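Long-range contacts in siderophore-interacting protein (Aeromonas hydrophila, PDB 6K2L), which binds FAD and probably acts as a flavin-dependent reductase that releases iron from ferric siderophores: residues 49-54 with 106-111; 77-82 with 254-259. The protein carries 1 engineered substitution. All blocks are in the same frame, centred on the assembly; numbering follows the deposited sequence.

Contact 1: residues 49-54 with 106-111. With FAD (flavin-adenine dinucleotide), chain C.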
ATOM      1  N   ILE A  49      -6.127   9.335  16.751  1.00 17.39           N
ATOM      2  CA  ILE A  49      -6.511  10.726  16.535  1.00 22.90           C
ATOM      3  C   ILE A  49      -6.749  11.368  17.897  1.00 20.63           C
ATOM      4  O   ILE A  49      -7.207  10.720  18.853  1.00 19.93           O
ATOM      5  CB  ILE A  49      -7.745  10.866  15.610  1.00 18.67           C
ATOM      6  CG1 ILE A  49      -9.038  10.505  16.331  1.00 18.99           C
ATOM      7  CG2 ILE A  49      -7.547  10.117  14.308  1.00 10.55           C
ATOM      8  CD1 ILE A  49     -10.312  10.920  15.558  1.00 16.44           C
ATOM      9  N   MET A  50      -6.375  12.630  18.001  1.00 20.23           N
ATOM     10  CA  MET A  50      -6.449  13.366  19.250  1.00 22.49           C
ATOM     11  C   MET A  50      -7.489  14.454  19.055  1.00 20.14           C
ATOM     12  O   MET A  50      -7.329  15.335  18.206  1.00 21.67           O
ATOM     13  CB  MET A  50      -5.086  13.942  19.626  1.00 25.20           C
ATOM     14  CG  MET A  50      -4.060  12.875  19.996  1.00 29.18           C
ATOM     15  SD  MET A  50      -2.315  13.423  20.048  1.00 33.11           S
ATOM     16  CE  MET A  50      -1.774  12.888  18.425  1.00 28.36           C
ATOM     17  N   LEU A  51      -8.542  14.365  19.791  1.00 20.59           N
ATOM     18  CA  LEU A  51      -9.635  15.302  19.761  1.00 23.00           C
ATOM     19  C   LEU A  51      -9.609  16.156  21.024  1.00 21.96           C
ATOM     20  O   LEU A  51      -9.095  15.728  22.062  1.00 19.46           O
ATOM     21  CB  LEU A  51     -10.979  14.565  19.652  1.00 17.97           C
ATOM     22  CG  LEU A  51     -11.061  13.758  18.338  1.00 21.14           C
ATOM     23  CD1 LEU A  51     -11.827  12.423  18.482  1.00 15.92           C
ATOM     24  CD2 LEU A  51     -11.656  14.583  17.206  1.00 17.90           C
ATOM     25  N   PRO A  52     -10.112  17.379  20.945  1.00 19.85           N
ATOM     26  CA  PRO A  52     -10.260  18.207  22.141  1.00 22.99           C
ATOM     27  C   PRO A  52     -11.191  17.580  23.170  1.00 22.11           C
ATOM     28  O   PRO A  52     -12.114  16.836  22.845  1.00 17.83           O
ATOM     29  CB  PRO A  52     -10.859  19.506  21.589  1.00 25.29           C
ATOM     30  CG  PRO A  52     -11.461  19.090  20.222  1.00 24.29           C
ATOM     31  CD  PRO A  52     -10.493  18.096  19.717  1.00 19.24           C
ATOM     32  N   GLN A  53     -10.935  17.908  24.432  1.00 23.79           N
ATOM     33  CA  GLN A  53     -11.847  17.598  25.520  1.00 23.99           C
ATOM     34  C   GLN A  53     -13.077  18.499  25.451  1.00 28.42           C
ATOM     35  O   GLN A  53     -13.104  19.487  24.709  1.00 24.01           O
ATOM     36  CB  GLN A  53     -11.147  17.796  26.856  1.00 22.86           C
ATOM     37  CG  GLN A  53      -9.831  17.105  27.010  1.00 30.24           C
ATOM     38  CD  GLN A  53      -9.051  17.644  28.209  1.00 38.54           C
ATOM     39  OE1 GLN A  53      -9.636  18.138  29.195  1.00 40.31           O
ATOM     40  NE2 GLN A  53      -7.725  17.566  28.127  1.00 33.50           N
ATOM     41  N   PRO A  54     -14.117  18.183  26.229  1.00 27.79           N
ATOM     42  CA  PRO A  54     -15.283  19.081  26.293  1.00 27.15           C
ATOM     43  C   PRO A  54     -14.940  20.535  26.541  1.00 26.14           C
ATOM     44  O   PRO A  54     -15.542  21.416  25.918  1.00 26.07           O
ATOM     45  CB  PRO A  54     -16.097  18.495  27.455  1.00 33.65           C
ATOM     46  CG  PRO A  54     -15.774  17.023  27.439  1.00 24.92           C
ATOM     47  CD  PRO A  54     -14.362  16.900  26.919  1.00 29.38           C
ATOM     48  N   GLY A 106     -20.191  10.799  21.033  1.00 21.52           N
ATOM     49  CA  GLY A 106     -18.757  10.607  21.207  1.00 15.94           C
ATOM     50  C   GLY A 106     -17.972  11.630  20.408  1.00 16.44           C
ATOM     51  O   GLY A 106     -18.470  12.161  19.406  1.00 20.58           O
ATOM     52  N   PRO A 107     -16.743  11.947  20.835  1.00 14.79           N
ATOM     53  CA  PRO A 107     -15.990  13.012  20.144  1.00 12.45           C
ATOM     54  C   PRO A 107     -15.660  12.705  18.695  1.00 13.64           C
ATOM     55  O   PRO A 107     -15.722  13.614  17.864  1.00 20.19           O
ATOM     56  CB  PRO A 107     -14.713  13.146  20.991  1.00 15.69           C
ATOM     57  CG  PRO A 107     -14.556  11.820  21.661  1.00 14.03           C
ATOM     58  CD  PRO A 107     -15.965  11.353  21.939  1.00 15.90           C
ATOM     59  N   ALA A 108     -15.276  11.471  18.353  1.00 14.63           N
ATOM     60  CA  ALA A 108     -14.950  11.190  16.952  1.00 16.93           C
ATOM     61  C   ALA A 108     -16.189  11.249  16.065  1.00 16.61           C
ATOM     62  O   ALA A 108     -16.116  11.745  14.935  1.00 14.14           O
ATOM     63  CB  ALA A 108     -14.269   9.823  16.810  1.00 15.37           C
ATOM     64  N   SER A 109     -17.329  10.757  16.564  1.00 16.36           N
ATOM     65  CA  SER A 109     -18.584  10.894  15.829  1.00 19.18           C
ATOM     66  C   SER A 109     -18.918  12.351  15.578  1.00 18.73           C
ATOM     67  O   SER A 109     -19.380  12.696  14.485  1.00 15.10           O
ATOM     68  CB  SER A 109     -19.735  10.231  16.588  1.00 20.34           C
ATOM     69  OG  SER A 109     -20.931  10.306  15.826  1.00 22.94           O
ATOM     70  N   ARG A 110     -18.686  13.223  16.569  1.00 21.01           N
ATOM     71  CA  ARG A 110     -18.947  14.638  16.360  1.00 20.98           C
ATOM     72  C   ARG A 110     -18.011  15.225  15.328  1.00 17.47           C
ATOM     73  O   ARG A 110     -18.446  15.969  14.439  1.00 18.06           O
ATOM     74  CB  ARG A 110     -18.823  15.414  17.668  1.00 20.54           C
ATOM     75  CG  ARG A 110     -18.810  16.929  17.448  1.00 24.88           C
ATOM     76  CD  ARG A 110     -18.317  17.664  18.688  1.00 29.04           C
ATOM     77  NE  ARG A 110     -19.309  17.684  19.765  1.00 28.80           N
ATOM     78  CZ  ARG A 110     -19.092  18.231  20.957  1.00 29.38           C
ATOM     79  NH1 ARG A 110     -17.911  18.787  21.202  1.00 32.29           N
ATOM     80  NH2 ARG A 110     -20.048  18.226  21.894  1.00 26.72           N
ATOM     81  N   PHE A 111     -16.734  14.892  15.410  1.00 12.98           N
ATOM     82  CA  PHE A 111     -15.831  15.397  14.389  1.00 19.19           C
ATOM     83  C   PHE A 111     -16.277  14.957  12.994  1.00 18.15           C
ATOM     84  O   PHE A 111     -16.315  15.776  12.068  1.00 14.98           O
ATOM     85  CB  PHE A 111     -14.404  14.939  14.673  1.00 16.02           C
ATOM     86  CG  PHE A 111     -13.476  15.212  13.551  1.00 17.37           C
ATOM     87  CD1 PHE A 111     -12.920  16.477  13.381  1.00 16.64           C
ATOM     88  CD2 PHE A 111     -13.182  14.217  12.638  1.00 14.28           C
ATOM     89  CE1 PHE A 111     -12.065  16.732  12.323  1.00 15.66           C
ATOM     90  CE2 PHE A 111     -12.328  14.468  11.589  1.00 19.30           C
ATOM     91  CZ  PHE A 111     -11.767  15.727  11.430  1.00 16.30           C
TER
HETATM   92  PA  FAD C 301     -17.446   6.618  21.419  1.00 13.84           P
HETATM   93  O1A FAD C 301     -17.361   7.926  22.140  1.00 21.17           O
HETATM   94  O2A FAD C 301     -16.257   5.668  21.613  1.00 13.73           O
HETATM   95  O5B FAD C 301     -18.727   5.708  21.820  1.00 23.40           O
HETATM   96  C5B FAD C 301     -20.057   6.262  21.899  1.00 18.13           C
HETATM   97  C4B FAD C 301     -21.127   5.200  21.748  1.00 20.30           C
HETATM   98  O4B FAD C 301     -21.304   4.864  20.353  1.00 27.23           O
HETATM   99  C3B FAD C 301     -20.902   3.869  22.463  1.00 25.75           C
HETATM  100  O3B FAD C 301     -22.146   3.348  22.928  1.00 26.83           O
HETATM  101  C2B FAD C 301     -20.282   2.994  21.365  1.00 23.87           C
HETATM  102  O2B FAD C 301     -20.508   1.594  21.508  1.00 20.74           O
HETATM  103  C1B FAD C 301     -21.009   3.496  20.122  1.00 20.86           C
HETATM  104  N9A FAD C 301     -20.198   3.442  18.932  1.00 19.84           N
HETATM  105  C8A FAD C 301     -18.867   3.762  18.827  1.00 20.47           C
HETATM  106  N7A FAD C 301     -18.387   3.658  17.609  1.00 19.11           N
HETATM  107  C5A FAD C 301     -19.485   3.255  16.861  1.00 20.24           C
HETATM  108  C6A FAD C 301     -19.644   2.972  15.493  1.00 19.81           C
HETATM  109  N6A FAD C 301     -18.661   3.090  14.598  1.00 14.34           N
HETATM  110  N1A FAD C 301     -20.873   2.580  15.069  1.00 20.93           N
HETATM  111  C2A FAD C 301     -21.859   2.479  15.966  1.00 22.86           C
HETATM  112  N3A FAD C 301     -21.827   2.732  17.281  1.00 25.42           N
HETATM  113  C4A FAD C 301     -20.607   3.122  17.664  1.00 19.38           C
HETATM  114  N1  FAD C 301     -13.648   3.137  13.561  1.00 10.72           N
HETATM  115  C2  FAD C 301     -13.900   3.765  12.375  1.00 13.28           C
HETATM  116  O2  FAD C 301     -14.963   4.352  12.161  1.00 13.02           O
HETATM  117  N3  FAD C 301     -12.950   3.742  11.365  1.00 13.53           N
HETATM  118  C4  FAD C 301     -11.722   3.130  11.422  1.00 14.20           C
HETATM  119  O4  FAD C 301     -10.958   3.186  10.459  1.00 13.07           O
HETATM  120  C4X FAD C 301     -11.454   2.476  12.691  1.00 15.22           C
HETATM  121  N5  FAD C 301     -10.284   1.864  12.844  1.00 13.46           N
HETATM  122  C5X FAD C 301     -10.040   1.240  14.042  1.00 11.97           C
HETATM  123  C6  FAD C 301      -8.832   0.575  14.209  1.00 10.76           C
HETATM  124  C7  FAD C 301      -8.539  -0.097  15.393  1.00 13.60           C
HETATM  125  C7M FAD C 301      -7.204  -0.785  15.538  1.00 12.29           C
HETATM  126  C8  FAD C 301      -9.467  -0.073  16.451  1.00 15.68           C
HETATM  127  C8M FAD C 301      -9.171  -0.749  17.768  1.00 13.78           C
HETATM  128  C9  FAD C 301     -10.670   0.607  16.291  1.00 13.08           C
HETATM  129  C9A FAD C 301     -10.968   1.252  15.098  1.00 11.46           C
HETATM  130  N10 FAD C 301     -12.199   1.910  14.901  1.00 13.34           N
HETATM  131  C10 FAD C 301     -12.482   2.527  13.698  1.00 12.55           C
HETATM  132  C1' FAD C 301     -13.219   1.919  15.966  1.00 16.35           C
HETATM  133  C2' FAD C 301     -13.420   3.278  16.639  1.00 15.71           C
HETATM  134  O2' FAD C 301     -12.313   3.622  17.478  1.00 10.66           O
HETATM  135  C3' FAD C 301     -14.701   3.218  17.475  1.00 17.04           C
HETATM  136  O3' FAD C 301     -15.816   3.219  16.587  1.00 14.55           O
HETATM  137  C4' FAD C 301     -14.861   4.356  18.481  1.00 16.29           C
HETATM  138  O4' FAD C 301     -15.713   3.911  19.540  1.00 18.02           O
HETATM  139  C5' FAD C 301     -15.404   5.606  17.822  1.00 14.97           C
HETATM  140  O5' FAD C 301     -15.373   6.690  18.767  1.00 18.37           O
HETATM  141  P   FAD C 301     -16.592   7.681  18.925  1.00 15.31           P
HETATM  142  O1P FAD C 301     -16.050   8.886  19.703  1.00 19.47           O
HETATM  143  O2P FAD C 301     -17.222   7.998  17.644  1.00 16.45           O
HETATM  144  O3P FAD C 301     -17.608   6.870  19.856  1.00 18.31           O

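Contact 2: residues 77-82 with 254-259. With FAD (flavin-adenine dinucleotide), chain C.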
ATOM      1  N   ARG A  77      -4.286  17.019  28.103  1.00 36.91           N
ATOM      2  CA  ARG A  77      -4.277  15.808  27.296  1.00 38.87           C
ATOM      3  C   ARG A  77      -5.544  15.699  26.448  1.00 34.44           C
ATOM      4  O   ARG A  77      -6.653  15.855  26.973  1.00 34.10           O
ATOM      5  CB  ARG A  77      -4.163  14.593  28.224  1.00 37.79           C
ATOM      6  CG  ARG A  77      -3.459  13.364  27.616  1.00 46.61           C
ATOM      7  CD  ARG A  77      -3.942  12.032  28.265  1.00 47.81           C
ATOM      8  NE  ARG A  77      -3.782  12.052  29.725  1.00 62.30           N
ATOM      9  CZ  ARG A  77      -2.617  11.964  30.374  1.00 63.97           C
ATOM     10  NH1 ARG A  77      -1.468  11.830  29.705  1.00 52.16           N
ATOM     11  NH2 ARG A  77      -2.607  12.008  31.707  1.00 59.05           N
ATOM     12  N   PRO A  78      -5.429  15.420  25.159  1.00 29.45           N
ATOM     13  CA  PRO A  78      -6.619  15.241  24.329  1.00 30.45           C
ATOM     14  C   PRO A  78      -7.272  13.881  24.572  1.00 29.11           C
ATOM     15  O   PRO A  78      -6.674  12.953  25.119  1.00 33.30           O
ATOM     16  CB  PRO A  78      -6.066  15.354  22.900  1.00 24.26           C
ATOM     17  CG  PRO A  78      -4.683  14.920  23.007  1.00 30.69           C
ATOM     18  CD  PRO A  78      -4.186  15.329  24.379  1.00 32.80           C
ATOM     19  N   ILE A  79      -8.534  13.783  24.163  1.00 20.84           N
ATOM     20  CA  ILE A  79      -9.206  12.492  24.075  1.00 24.26           C
ATOM     21  C   ILE A  79      -8.653  11.750  22.870  1.00 25.99           C
ATOM     22  O   ILE A  79      -8.357  12.354  21.831  1.00 24.82           O
ATOM     23  CB  ILE A  79     -10.730  12.675  23.971  1.00 28.00           C
ATOM     24  CG1 ILE A  79     -11.229  13.549  25.123  1.00 29.73           C
ATOM     25  CG2 ILE A  79     -11.447  11.336  23.985  1.00 23.63           C
ATOM     26  CD1 ILE A  79     -12.588  14.131  24.845  1.00 32.72           C
ATOM     27  N   MET A  80      -8.455  10.445  23.010  1.00 26.58           N
ATOM     28  CA  MET A  80      -7.846   9.657  21.952  1.00 23.57           C
ATOM     29  C   MET A  80      -8.852   8.656  21.414  1.00 24.57           C
ATOM     30  O   MET A  80      -9.644   8.087  22.177  1.00 19.15           O
ATOM     31  CB  MET A  80      -6.616   8.938  22.466  1.00 23.18           C
ATOM     32  CG  MET A  80      -5.778   9.847  23.328  1.00 34.10           C
ATOM     33  SD  MET A  80      -4.450  10.526  22.341  1.00 31.89           S
ATOM     34  CE  MET A  80      -3.359   9.103  22.432  1.00 31.62           C
ATOM     35  N   ARG A  81      -8.844   8.481  20.092  1.00 19.34           N
ATOM     36  CA  ARG A  81      -9.565   7.382  19.467  1.00 19.52           C
ATOM     37  C   ARG A  81      -8.633   6.689  18.493  1.00 18.08           C
ATOM     38  O   ARG A  81      -7.778   7.328  17.885  1.00 16.44           O
ATOM     39  CB  ARG A  81     -10.822   7.852  18.716  1.00 17.76           C
ATOM     40  CG  ARG A  81     -11.904   8.469  19.609  1.00 17.67           C
ATOM     41  CD  ARG A  81     -12.543   7.439  20.467  1.00 18.07           C
ATOM     42  NE  ARG A  81     -13.698   7.917  21.226  1.00 22.61           N
ATOM     43  CZ  ARG A  81     -13.639   8.342  22.492  1.00 20.25           C
ATOM     44  NH1 ARG A  81     -12.474   8.383  23.110  1.00 18.11           N
ATOM     45  NH2 ARG A  81     -14.741   8.695  23.144  1.00 15.15           N
ATOM     46  N   THR A  82      -8.832   5.386  18.305  1.00 17.69           N
ATOM     47  CA  THR A  82      -8.051   4.620  17.344  1.00 16.12           C
ATOM     48  C   THR A  82      -8.756   4.569  15.995  1.00 14.33           C
ATOM     49  O   THR A  82      -9.957   4.302  15.927  1.00 14.61           O
ATOM     50  CB  THR A  82      -7.808   3.206  17.849  1.00 18.53           C
ATOM     51  OG1 THR A  82      -7.178   3.287  19.127  1.00 17.62           O
ATOM     52  CG2 THR A  82      -6.871   2.461  16.874  1.00 18.59           C
ATOM     53  N   ASP A 254     -18.728   3.407  25.325  1.00 23.10           N
ATOM     54  CA  ASP A 254     -17.786   4.329  24.732  1.00 23.58           C
ATOM     55  C   ASP A 254     -16.353   3.816  24.944  1.00 28.54           C
ATOM     56  O   ASP A 254     -16.100   2.863  25.705  1.00 25.97           O
ATOM     57  CB  ASP A 254     -17.987   5.731  25.311  1.00 24.90           C
ATOM     58  CG  ASP A 254     -18.114   5.723  26.837  1.00 34.33           C
ATOM     59  OD1 ASP A 254     -17.160   5.309  27.526  1.00 33.86           O
ATOM     60  OD2 ASP A 254     -19.178   6.135  27.355  1.00 46.11           O
ATOM     61  N   GLU A 255     -15.412   4.441  24.222  1.00 24.15           N
ATOM     62  CA  GLU A 255     -14.010   4.054  24.314  1.00 22.97           C
ATOM     63  C   GLU A 255     -13.471   4.169  25.742  1.00 29.95           C
ATOM     64  O   GLU A 255     -12.564   3.416  26.133  1.00 23.51           O
ATOM     65  CB  GLU A 255     -13.190   4.920  23.362  1.00 23.61           C
ATOM     66  CG  GLU A 255     -11.681   4.822  23.578  1.00 27.77           C
ATOM     67  CD  GLU A 255     -11.129   3.440  23.215  1.00 31.37           C
ATOM     68  OE1 GLU A 255     -11.718   2.780  22.316  1.00 24.52           O
ATOM     69  OE2 GLU A 255     -10.106   3.026  23.821  1.00 36.05           O
ATOM     70  N   GLU A 256     -14.009   5.112  26.531  1.00 31.47           N
ATOM     71  CA  GLU A 256     -13.512   5.307  27.889  1.00 32.23           C
ATOM     72  C   GLU A 256     -13.848   4.113  28.763  1.00 26.97           C
ATOM     73  O   GLU A 256     -13.017   3.664  29.559  1.00 31.71           O
ATOM     74  CB  GLU A 256     -14.087   6.592  28.488  1.00 33.00           C
ATOM     75  CG  GLU A 256     -13.251   7.845  28.237  1.00 32.03           C
ATOM     76  CD  GLU A 256     -13.642   8.554  26.953  1.00 41.85           C
ATOM     77  OE1 GLU A 256     -14.844   8.499  26.600  1.00 38.36           O
ATOM     78  OE2 GLU A 256     -12.744   9.139  26.293  1.00 42.39           O
ATOM     79  N   ALA A 257     -15.050   3.578  28.616  1.00 22.51           N
ATOM     80  CA  ALA A 257     -15.430   2.391  29.361  1.00 26.46           C
ATOM     81  C   ALA A 257     -14.782   1.135  28.801  1.00 31.85           C
ATOM     82  O   ALA A 257     -14.607   0.151  29.540  1.00 30.78           O
ATOM     83  CB  ALA A 257     -16.958   2.233  29.361  1.00 24.17           C
ATOM     84  N   TYR A 258     -14.410   1.144  27.521  1.00 26.24           N
ATOM     85  CA  TYR A 258     -13.995  -0.085  26.869  1.00 28.70           C
ATOM     86  C   TYR A 258     -12.490  -0.276  26.783  1.00 32.04           C
ATOM     87  O   TYR A 258     -12.059  -1.372  26.423  1.00 29.76           O
ATOM     88  CB  TYR A 258     -14.568  -0.152  25.452  1.00 31.43           C
ATOM     89  CG  TYR A 258     -14.374  -1.500  24.798  1.00 32.00           C
ATOM     90  CD1 TYR A 258     -14.818  -2.655  25.417  1.00 35.12           C
ATOM     91  CD2 TYR A 258     -13.708  -1.621  23.582  1.00 28.53           C
ATOM     92  CE1 TYR A 258     -14.632  -3.894  24.838  1.00 34.70           C
ATOM     93  CE2 TYR A 258     -13.529  -2.858  22.989  1.00 25.64           C
ATOM     94  CZ  TYR A 258     -13.990  -3.993  23.628  1.00 29.50           C
ATOM     95  OH  TYR A 258     -13.832  -5.240  23.071  1.00 28.66           O
ATOM     96  N   HIS A 259     -11.685   0.763  27.026  1.00 28.31           N
ATOM     97  CA  HIS A 259     -10.272   0.679  26.682  1.00 31.41           C
ATOM     98  C   HIS A 259      -9.612  -0.533  27.340  1.00 36.54           C
ATOM     99  O   HIS A 259      -8.968  -1.360  26.670  1.00 40.73           O
ATOM    100  CB  HIS A 259      -9.586   1.994  27.066  1.00 36.77           C
ATOM    101  CG  HIS A 259      -8.098   1.998  26.877  1.00 45.45           C
ATOM    102  ND1 HIS A 259      -7.507   2.139  25.639  1.00 41.95           N
ATOM    103  CD2 HIS A 259      -7.081   1.881  27.769  1.00 46.65           C
ATOM    104  CE1 HIS A 259      -6.191   2.107  25.773  1.00 51.51           C
ATOM    105  NE2 HIS A 259      -5.906   1.952  27.055  1.00 54.55           N
TER
HETATM  106  PA  FAD C 301     -17.446   6.618  21.419  1.00 13.84           P
HETATM  107  O1A FAD C 301     -17.361   7.926  22.140  1.00 21.17           O
HETATM  108  O2A FAD C 301     -16.257   5.668  21.613  1.00 13.73           O
HETATM  109  O5B FAD C 301     -18.727   5.708  21.820  1.00 23.40           O
HETATM  110  C5B FAD C 301     -20.057   6.262  21.899  1.00 18.13           C
HETATM  111  C4B FAD C 301     -21.127   5.200  21.748  1.00 20.30           C
HETATM  112  O4B FAD C 301     -21.304   4.864  20.353  1.00 27.23           O
HETATM  113  C3B FAD C 301     -20.902   3.869  22.463  1.00 25.75           C
HETATM  114  O3B FAD C 301     -22.146   3.348  22.928  1.00 26.83           O
HETATM  115  C2B FAD C 301     -20.282   2.994  21.365  1.00 23.87           C
HETATM  116  O2B FAD C 301     -20.508   1.594  21.508  1.00 20.74           O
HETATM  117  C1B FAD C 301     -21.009   3.496  20.122  1.00 20.86           C
HETATM  118  N9A FAD C 301     -20.198   3.442  18.932  1.00 19.84           N
HETATM  119  C8A FAD C 301     -18.867   3.762  18.827  1.00 20.47           C
HETATM  120  N7A FAD C 301     -18.387   3.658  17.609  1.00 19.11           N
HETATM  121  C5A FAD C 301     -19.485   3.255  16.861  1.00 20.24           C
HETATM  122  C6A FAD C 301     -19.644   2.972  15.493  1.00 19.81           C
HETATM  123  N6A FAD C 301     -18.661   3.090  14.598  1.00 14.34           N
HETATM  124  N1A FAD C 301     -20.873   2.580  15.069  1.00 20.93           N
HETATM  125  C2A FAD C 301     -21.859   2.479  15.966  1.00 22.86           C
HETATM  126  N3A FAD C 301     -21.827   2.732  17.281  1.00 25.42           N
HETATM  127  C4A FAD C 301     -20.607   3.122  17.664  1.00 19.38           C
HETATM  128  N1  FAD C 301     -13.648   3.137  13.561  1.00 10.72           N
HETATM  129  C2  FAD C 301     -13.900   3.765  12.375  1.00 13.28           C
HETATM  130  O2  FAD C 301     -14.963   4.352  12.161  1.00 13.02           O
HETATM  131  N3  FAD C 301     -12.950   3.742  11.365  1.00 13.53           N
HETATM  132  C4  FAD C 301     -11.722   3.130  11.422  1.00 14.20           C
HETATM  133  O4  FAD C 301     -10.958   3.186  10.459  1.00 13.07           O
HETATM  134  C4X FAD C 301     -11.454   2.476  12.691  1.00 15.22           C
HETATM  135  N5  FAD C 301     -10.284   1.864  12.844  1.00 13.46           N
HETATM  136  C5X FAD C 301     -10.040   1.240  14.042  1.00 11.97           C
HETATM  137  C6  FAD C 301      -8.832   0.575  14.209  1.00 10.76           C
HETATM  138  C7  FAD C 301      -8.539  -0.097  15.393  1.00 13.60           C
HETATM  139  C7M FAD C 301      -7.204  -0.785  15.538  1.00 12.29           C
HETATM  140  C8  FAD C 301      -9.467  -0.073  16.451  1.00 15.68           C
HETATM  141  C8M FAD C 301      -9.171  -0.749  17.768  1.00 13.78           C
HETATM  142  C9  FAD C 301     -10.670   0.607  16.291  1.00 13.08           C
HETATM  143  C9A FAD C 301     -10.968   1.252  15.098  1.00 11.46           C
HETATM  144  N10 FAD C 301     -12.199   1.910  14.901  1.00 13.34           N
HETATM  145  C10 FAD C 301     -12.482   2.527  13.698  1.00 12.55           C
HETATM  146  C1' FAD C 301     -13.219   1.919  15.966  1.00 16.35           C
HETATM  147  C2' FAD C 301     -13.420   3.278  16.639  1.00 15.71           C
HETATM  148  O2' FAD C 301     -12.313   3.622  17.478  1.00 10.66           O
HETATM  149  C3' FAD C 301     -14.701   3.218  17.475  1.00 17.04           C
HETATM  150  O3' FAD C 301     -15.816   3.219  16.587  1.00 14.55           O
HETATM  151  C4' FAD C 301     -14.861   4.356  18.481  1.00 16.29           C
HETATM  152  O4' FAD C 301     -15.713   3.911  19.540  1.00 18.02           O
HETATM  153  C5' FAD C 301     -15.404   5.606  17.822  1.00 14.97           C
HETATM  154  O5' FAD C 301     -15.373   6.690  18.767  1.00 18.37           O
HETATM  155  P   FAD C 301     -16.592   7.681  18.925  1.00 15.31           P
HETATM  156  O1P FAD C 301     -16.050   8.886  19.703  1.00 19.47           O
HETATM  157  O2P FAD C 301     -17.222   7.998  17.644  1.00 16.45           O
HETATM  158  O3P FAD C 301     -17.608   6.870  19.856  1.00 18.31           O
HETATM  159  O   HOH W   1     -11.042   4.240  19.950  1.00 21.59           O

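Contact 1: residues 49-54 with 106-111
Leu-51, at the end of strand 46-51, packs the FAD-domain beta-barrel against helix 107-114, the helix whose N terminus receives the FAD pyrophosphate. Its CB leaves the strand in the direction of the helix, and with chi1 at -62° CG lies beside the backbone N, anti to the carbonyl carbon, from where the two methyls fork. CD1 settles on the first turn, 3.6 Å from Ala-108 N and 3.9 Å from Pro-107 CB. CD2 reaches one turn further on and meets Phe-111 CB at 3.8 Å; the two side chains cross at about a right angle, and the methyl comes to the ring obliquely. Ile-49, two residues back on the same side of the strand, adds a looser touch of its CD1 on Ala-108 CB. Leu-121 of the neighbouring strand 120-123 packs against Ile-49, Leu-51 and Phe-111. Strand and helix run nearly perpendicular, at 89°. Gly-106, the N-cap residue, brings its CA to 3.2 Å from FAD O1A. At the phosphate on the flavin side, Ser-109 N makes a weak hydrogen bond to FAD O2P, and Ala-108 N donates to FAD O1P over 3.0 Å.

Contact 2: residues 77-82 with 254-259
Charge pairing joins Arg-81 of barrel strand 79-89 to Glu-256 in the first turn of helix 255-266, at the place where the C-terminal helix closes over the FAD pyrophosphate. The salt bridge is long: Arg-81 NH1 donates to Glu-256 OE2 over 3.3 Å, nearly straight at 167°, while the bond from NH2 to OE1 is weak. OE2 lies close to the guanidinium plane, yet the two flat groups are turned 53° apart, so NH1 comes to the carboxylate from above its plane.

Further hydrogen bonds spread round the same guanidinium. NH1 also donates to Met-80 O, NH2 to FAD O1A at 2.9 Å and NE to FAD O1P at 3.0 Å, so one arginine spans both phosphates. A bend at chi2 (-70°) carries the group off the strand to them. From the helix side, Glu-255 N donates to FAD O2A, and Asp-254, the N-cap, takes the amide of Ala-257 on its OD1.

Van der Waals contact fills the remainder. Glu-255 CB lies over one face of the guanidinium, 3.5 Å from Arg-81 NH1, and Ile-79 CG2 touches Glu-256 OE2. The Glu-255 carboxylate is engaged elsewhere, in a salt bridge with Arg-262 and a hydrogen bond from His-259 ND1.

One water completes the set: it accepts from Thr-82 N, donates to FAD O2' and gives a weak bond to Glu-255 OE1. FAD O2' in turn donates to Thr-82 O, 2.9 Å away.

With phosphates and Glu-256 round it, Arg-81 is probably firmly cationic, and its positive charge, with the amide end of the helix, would offset the negative pyrophosphate.

Overall arrangement
From the N terminus the chain runs through strands 11-20 and 25-31 before strand 46-51, passes 77-82 at the start of strand 79-89, and reaches 106-111, where contact 1 closes a loop wholly inside the FAD-binding domain. The loop of contact 2 opens within that one and closes only at 254-259, after the parallel sheet of the second domain, so the two cross. Strands 46-51 and 79-89 are barrel neighbours, joined by backbone hydrogen bonds between Ile-49 and Arg-81 and between Leu-51 and Ile-79. Contact 1 thus ties the barrel to helix 107-114, and contact 2 ties it to the C-terminal helix, both at the FAD. Their centres lie about 9 Å apart, and Pro-107 packs on Arg-81 between them.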